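Local coordinates for ebony (Drosophila melanogaster, PDB 6DYM), which forms the C-terminal condensation domain of a nonribosomal peptide synthetase and probably joins the carrier-bound amino acid, beta-alanine, to an amine by an amide bond, at residues Asn49-Val54 with Asn83-Asp88; Ala76-Ala81 with Leu120-Met125. All coordinates share one frame; numbering follows the deposited sequence.

Contact 1 of 2, residues Asn49-Val54 with Asn83-Asp88; sequences NDIWNV and NEPEVD
The P85 ring meets I51 and V54 from opposite sides of its plane. CG2 of I51 lies on the side toward which CG of P85 is puckered. CG1 of V54 lies on the other side. Both methyls reach the same ring corner: I51 CG2 is 4.1 Å from P85 CG, and V54 CG1 is 4.4 Å from P85 CG. The second flat group is the D50 carboxylate. V87 CG2 touches D50 OD2 at 3.8 Å and lies farther from OD1. The same V87 methyl touches D50 CB at 3.7 Å; the two side chains cross at about a right angle.

I51 sits between these two pairs. Its CG1 is placed between the backbone N and the carbonyl carbon (chi1 67°). This leaves CG2 to face the loop, where it also comes within 4.3 Å of V87 CB. E86 points away, so P85 and V87 do the touching from the loop.

The contact joins helix 41-58 to the loop between strand 71-80 and helix 93-111. F79 of strand 71-80 packs against I51, V54 and P85. On another side of the helix, W52 and N49 hydrogen-bond to L11 and R14.

The interface is small, at 215 Å², and lies at the surface, though I51 is buried. Its chemistry is almost wholly aliphatic contact. With no polar bond between the two segments, van der Waals contact carries the fit. D50 adds its CB to the apolar patch while its carboxylate stays on the exposed side. D88 OD1 is 5.6 Å from D50 OD2, and the two like charges would probably disfavour a closer approach there.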
loop_
_atom_site.group_PDB
_atom_site.type_symbol
_atom_site.label_atom_id
_atom_site.label_comp_id
_atom_site.label_asym_id
_atom_site.label_seq_id
_atom_site.Cartn_x
_atom_site.Cartn_y
_atom_site.Cartn_z
ATOM N N ASN A 49 -14.329 2.286 2.201
ATOM C CA ASN A 49 -15.498 3.135 2.412
ATOM C C ASN A 49 -15.438 3.822 3.771
ATOM O O ASN A 49 -15.841 4.983 3.908
ATOM C CB ASN A 49 -16.777 2.308 2.279
ATOM C CG ASN A 49 -17.139 2.020 0.830
ATOM O OD1 ASN A 49 -17.042 2.892 -0.035
ATOM N ND2 ASN A 49 -17.570 0.792 0.563
ATOM N N ASP A 50 -14.914 3.127 4.784
ATOM C CA ASP A 50 -14.834 3.709 6.119
ATOM C C ASP A 50 -13.872 4.891 6.176
ATOM O O ASP A 50 -14.069 5.807 6.982
ATOM C CB ASP A 50 -14.414 2.644 7.130
ATOM C CG ASP A 50 -15.588 1.837 7.645
ATOM O OD1 ASP A 50 -16.731 2.126 7.231
ATOM O OD2 ASP A 50 -15.365 0.917 8.462
ATOM N N ILE A 51 -12.827 4.889 5.348
ATOM C CA ILE A 51 -11.808 5.933 5.385
ATOM C C ILE A 51 -11.919 6.903 4.224
ATOM O O ILE A 51 -11.112 7.842 4.141
ATOM C CB ILE A 51 -10.390 5.328 5.432
ATOM C CG1 ILE A 51 -10.073 4.603 4.120
ATOM C CG2 ILE A 51 -10.255 4.380 6.602
ATOM C CD1 ILE A 51 -8.615 4.185 3.979
ATOM N N TRP A 52 -12.903 6.731 3.336
ATOM C CA TRP A 52 -12.854 7.407 2.042
ATOM C C TRP A 52 -12.813 8.926 2.188
ATOM O O TRP A 52 -12.010 9.600 1.531
ATOM C CB TRP A 52 -14.041 6.998 1.172
ATOM C CG TRP A 52 -13.980 7.700 -0.138
ATOM C CD1 TRP A 52 -14.785 8.713 -0.567
ATOM C CD2 TRP A 52 -13.019 7.482 -1.175
ATOM N NE1 TRP A 52 -14.397 9.126 -1.820
ATOM C CE2 TRP A 52 -13.313 8.385 -2.214
ATOM C CE3 TRP A 52 -11.945 6.600 -1.329
ATOM C CZ2 TRP A 52 -12.573 8.432 -3.391
ATOM C CZ3 TRP A 52 -11.208 6.649 -2.499
ATOM C CH2 TRP A 52 -11.528 7.555 -3.516
ATOM N N ASN A 53 -13.679 9.490 3.034
ATOM C CA ASN A 53 -13.750 10.945 3.137
ATOM C C ASN A 53 -12.448 11.520 3.681
ATOM O O ASN A 53 -11.901 12.480 3.126
ATOM C CB ASN A 53 -14.941 11.355 4.007
ATOM C CG ASN A 53 -16.278 11.070 3.337
ATOM O OD1 ASN A 53 -17.045 10.223 3.794
ATOM N ND2 ASN A 53 -16.563 11.780 2.254
ATOM N N VAL A 54 -11.925 10.931 4.759
ATOM C CA VAL A 54 -10.644 11.369 5.310
ATOM C C VAL A 54 -9.527 11.201 4.285
ATOM O O VAL A 54 -8.642 12.056 4.161
ATOM C CB VAL A 54 -10.337 10.598 6.607
ATOM C CG1 VAL A 54 -8.990 11.022 7.177
ATOM C CG2 VAL A 54 -11.453 10.804 7.611
ATOM N N ASN A 83 -0.683 10.316 11.416
ATOM C CA ASN A 83 -1.970 11.007 11.371
ATOM C C ASN A 83 -2.955 10.196 10.528
ATOM O O ASN A 83 -3.642 10.722 9.653
ATOM C CB ASN A 83 -1.807 12.426 10.827
ATOM C CG ASN A 83 -3.016 13.303 11.106
ATOM O OD1 ASN A 83 -3.694 13.132 12.114
ATOM N ND2 ASN A 83 -3.290 14.242 10.207
ATOM N N GLU A 84 -3.028 8.893 10.787
ATOM C CA GLU A 84 -3.834 7.899 10.091
ATOM C C GLU A 84 -5.143 7.650 10.824
ATOM O O GLU A 84 -5.160 7.582 12.058
ATOM C CB GLU A 84 -3.073 6.578 9.965
ATOM C CG GLU A 84 -2.181 6.532 8.749
ATOM C CD GLU A 84 -1.606 5.156 8.463
ATOM O OE1 GLU A 84 -1.960 4.185 9.160
ATOM O OE2 GLU A 84 -0.785 5.053 7.529
ATOM N N PRO A 85 -6.244 7.513 10.086
ATOM C CA PRO A 85 -7.540 7.278 10.734
ATOM C C PRO A 85 -7.549 5.964 11.499
ATOM O O PRO A 85 -6.826 5.020 11.170
ATOM C CB PRO A 85 -8.529 7.252 9.561
ATOM C CG PRO A 85 -7.687 6.988 8.346
ATOM C CD PRO A 85 -6.373 7.648 8.626
ATOM N N GLU A 86 -8.379 5.917 12.538
ATOM C CA GLU A 86 -8.512 4.739 13.392
ATOM C C GLU A 86 -9.720 3.942 12.911
ATOM O O GLU A 86 -10.863 4.258 13.253
ATOM C CB GLU A 86 -8.659 5.144 14.857
ATOM C CG GLU A 86 -7.543 6.027 15.452
ATOM C CD GLU A 86 -6.150 5.388 15.484
ATOM O OE1 GLU A 86 -5.405 5.676 16.446
ATOM O OE2 GLU A 86 -5.776 4.633 14.558
ATOM N N VAL A 87 -9.469 2.909 12.112
ATOM C CA VAL A 87 -10.516 2.023 11.623
ATOM C C VAL A 87 -10.416 0.697 12.368
ATOM O O VAL A 87 -9.316 0.211 12.658
ATOM C CB VAL A 87 -10.430 1.830 10.091
ATOM C CG1 VAL A 87 -9.430 0.748 9.710
ATOM C CG2 VAL A 87 -11.806 1.513 9.513
ATOM N N ASP A 88 -11.569 0.139 12.720
ATOM C CA ASP A 88 -11.637 -1.178 13.335
ATOM C C ASP A 88 -12.126 -2.170 12.292
ATOM O O ASP A 88 -13.136 -1.928 11.620
ATOM C CB ASP A 88 -12.551 -1.179 14.563
ATOM C CG ASP A 88 -14.006 -0.961 14.208
ATOM O OD1 ASP A 88 -14.380 0.192 13.909
ATOM O OD2 ASP A 88 -14.772 -1.950 14.220
#

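Contact 2 of 2, residues Ala76-Ala81 with Leu120-Met125; sequences ALNFDA and LHSFMM
This is an antiparallel strand pair near the centre of the mixed sheet, joining strand 71-80 to strand 119-127. F79 and H121 form a hydrogen-bonded pair: F79 N gives to H121 O at 3.0 Å, and H121 N gives to F79 O at 2.7 Å. L77 N bonds to M124 O at 2.8 Å. L77 O takes two donors, F123 N at 3.1 Å and M124 N at 3.3 Å.

Two residues, F123 and M124, are thus set against the single residue L77, a classic beta bulge that shifts the register by one. The strand order, with 119-127 parallel to 158-163, fits a GNAT-like acetyltransferase fold, in which a bulge in the fourth strand is a familiar feature.

CG of F123 lies between its backbone N and carbonyl carbon (chi1 84°), which turns the ring back across strand 76-80. CE2 of F123 touches L77 CB and F79 CD2, each at 3.4 Å. The F79 and F123 planes are tilted by only 22°, but the rings are displaced along their planes, with little overlap. An alanine in place of F123, lacking the ring, would probably open a gap beside L77 CB and leave the F79 ring without this support. L55 of helix 41-58 packs on L77, F79 and F123. On the other face, N78 sets OD1 3.2 Å from S122 CA, and its ND2 bonds to L60 O.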
loop_
_atom_site.group_PDB
_atom_site.type_symbol
_atom_site.label_atom_id
_atom_site.label_comp_id
_atom_site.label_asym_id
_atom_site.label_seq_id
_atom_site.Cartn_x
_atom_site.Cartn_y
_atom_site.Cartn_z
ATOM N N ALA A 76 -2.695 5.437 -5.926
ATOM C CA ALA A 76 -1.745 5.426 -4.818
ATOM C C ALA A 76 -2.400 6.122 -3.634
ATOM O O ALA A 76 -2.674 7.326 -3.695
ATOM C CB ALA A 76 -0.437 6.116 -5.203
ATOM N N LEU A 77 -2.657 5.371 -2.569
ATOM C CA LEU A 77 -3.305 5.889 -1.368
ATOM C C LEU A 77 -2.250 6.095 -0.287
ATOM O O LEU A 77 -1.525 5.158 0.061
ATOM C CB LEU A 77 -4.398 4.932 -0.888
ATOM C CG LEU A 77 -5.372 4.468 -1.975
ATOM C CD1 LEU A 77 -6.500 3.644 -1.374
ATOM C CD2 LEU A 77 -5.926 5.663 -2.743
ATOM N N ASN A 78 -2.161 7.319 0.230
ATOM C CA ASN A 78 -1.121 7.705 1.168
ATOM C C ASN A 78 -1.725 8.437 2.352
ATOM O O ASN A 78 -2.734 9.135 2.222
ATOM C CB ASN A 78 -0.082 8.604 0.505
ATOM C CG ASN A 78 0.466 8.005 -0.757
ATOM O OD1 ASN A 78 0.993 6.899 -0.737
ATOM N ND2 ASN A 78 0.330 8.719 -1.874
ATOM N N PHE A 79 -1.075 8.278 3.504
ATOM C CA PHE A 79 -1.387 9.014 4.719
ATOM C C PHE A 79 -0.091 9.489 5.359
ATOM O O PHE A 79 0.980 8.913 5.148
ATOM C CB PHE A 79 -2.134 8.157 5.747
ATOM C CG PHE A 79 -3.611 8.065 5.524
ATOM C CD1 PHE A 79 -4.408 9.195 5.591
ATOM C CD2 PHE A 79 -4.209 6.839 5.294
ATOM C CE1 PHE A 79 -5.768 9.104 5.404
ATOM C CE2 PHE A 79 -5.571 6.741 5.106
ATOM C CZ PHE A 79 -6.350 7.874 5.164
ATOM N N ASP A 80 -0.199 10.553 6.142
ATOM C CA ASP A 80 0.817 10.839 7.141
ATOM C C ASP A 80 0.855 9.680 8.128
ATOM O O ASP A 80 -0.154 9.374 8.770
ATOM C CB ASP A 80 0.493 12.157 7.846
ATOM C CG ASP A 80 1.582 12.599 8.820
ATOM O OD1 ASP A 80 2.318 11.746 9.359
ATOM O OD2 ASP A 80 1.696 13.819 9.053
ATOM N N ALA A 81 2.013 9.022 8.235
ATOM C CA ALA A 81 2.108 7.839 9.084
ATOM C C ALA A 81 1.702 8.133 10.524
ATOM O O ALA A 81 1.233 7.235 11.231
ATOM C CB ALA A 81 3.526 7.274 9.042
ATOM N N LEU A 120 5.626 10.106 5.144
ATOM C CA LEU A 120 4.570 9.810 4.185
ATOM C C LEU A 120 4.438 8.297 4.054
ATOM O O LEU A 120 5.357 7.625 3.571
ATOM C CB LEU A 120 4.864 10.447 2.827
ATOM C CG LEU A 120 3.721 10.253 1.832
ATOM C CD1 LEU A 120 2.471 10.995 2.309
ATOM C CD2 LEU A 120 4.124 10.699 0.432
ATOM N N HIS A 121 3.296 7.766 4.476
ATOM C CA HIS A 121 3.050 6.328 4.481
ATOM C C HIS A 121 2.348 5.955 3.183
ATOM O O HIS A 121 1.188 6.319 2.971
ATOM C CB HIS A 121 2.213 5.917 5.690
ATOM C CG HIS A 121 2.011 4.437 5.806
ATOM N ND1 HIS A 121 0.955 3.880 6.496
ATOM C CD2 HIS A 121 2.728 3.399 5.314
ATOM C CE1 HIS A 121 1.033 2.562 6.428
ATOM N NE2 HIS A 121 2.100 2.243 5.717
ATOM N N SER A 122 3.060 5.247 2.310
ATOM C CA SER A 122 2.459 4.667 1.109
ATOM C C SER A 122 1.789 3.371 1.533
ATOM O O SER A 122 2.451 2.347 1.713
ATOM C CB SER A 122 3.511 4.424 0.033
ATOM O OG SER A 122 2.925 3.830 -1.116
ATOM N N PHE A 123 0.474 3.403 1.723
ATOM C CA PHE A 123 -0.165 2.257 2.348
ATOM C C PHE A 123 -0.948 1.383 1.379
ATOM O O PHE A 123 -1.117 0.194 1.662
ATOM C CB PHE A 123 -1.039 2.714 3.530
ATOM C CG PHE A 123 -2.417 3.175 3.157
ATOM C CD1 PHE A 123 -3.496 2.309 3.230
ATOM C CD2 PHE A 123 -2.646 4.489 2.804
ATOM C CE1 PHE A 123 -4.773 2.730 2.909
ATOM C CE2 PHE A 123 -3.926 4.922 2.486
ATOM C CZ PHE A 123 -4.989 4.037 2.536
ATOM N N MET A 124 -1.389 1.910 0.237
ATOM C CA MET A 124 -1.956 1.077 -0.816
ATOM C C MET A 124 -1.532 1.603 -2.179
ATOM O O MET A 124 -1.484 2.816 -2.404
ATOM C CB MET A 124 -3.492 1.005 -0.751
ATOM C CG MET A 124 -4.038 0.354 0.509
ATOM S SD MET A 124 -5.749 -0.204 0.379
ATOM C CE MET A 124 -6.043 -0.788 2.046
ATOM N N MET A 125 -1.213 0.672 -3.074
ATOM C CA MET A 125 -0.948 0.957 -4.478
ATOM C C MET A 125 -1.589 -0.153 -5.294
ATOM O O MET A 125 -1.446 -1.331 -4.951
ATOM C CB MET A 125 0.557 1.029 -4.760
ATOM C CG MET A 125 0.958 2.059 -5.798
ATOM S SD MET A 125 2.752 2.241 -5.952
ATOM C CE MET A 125 3.032 3.840 -5.195
#

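The two contacts have centres about 12 Å apart and meet directly. F79 of contact 2 packs on the loop of contact 1: its CZ is 3.5 Å from P85 CD, and its CB is 3.4 Å from E84 CG. I51 uses its other branch here, with CD1 3.9 Å from F123 CZ. One apolar cluster therefore runs from the helix and loop to the bulged strand pair. E84 OE2 and H121 ND1 probably also hydrogen-bond, though their modelled separation is too short to trust. Along the chain the four segments alternate between the contacts.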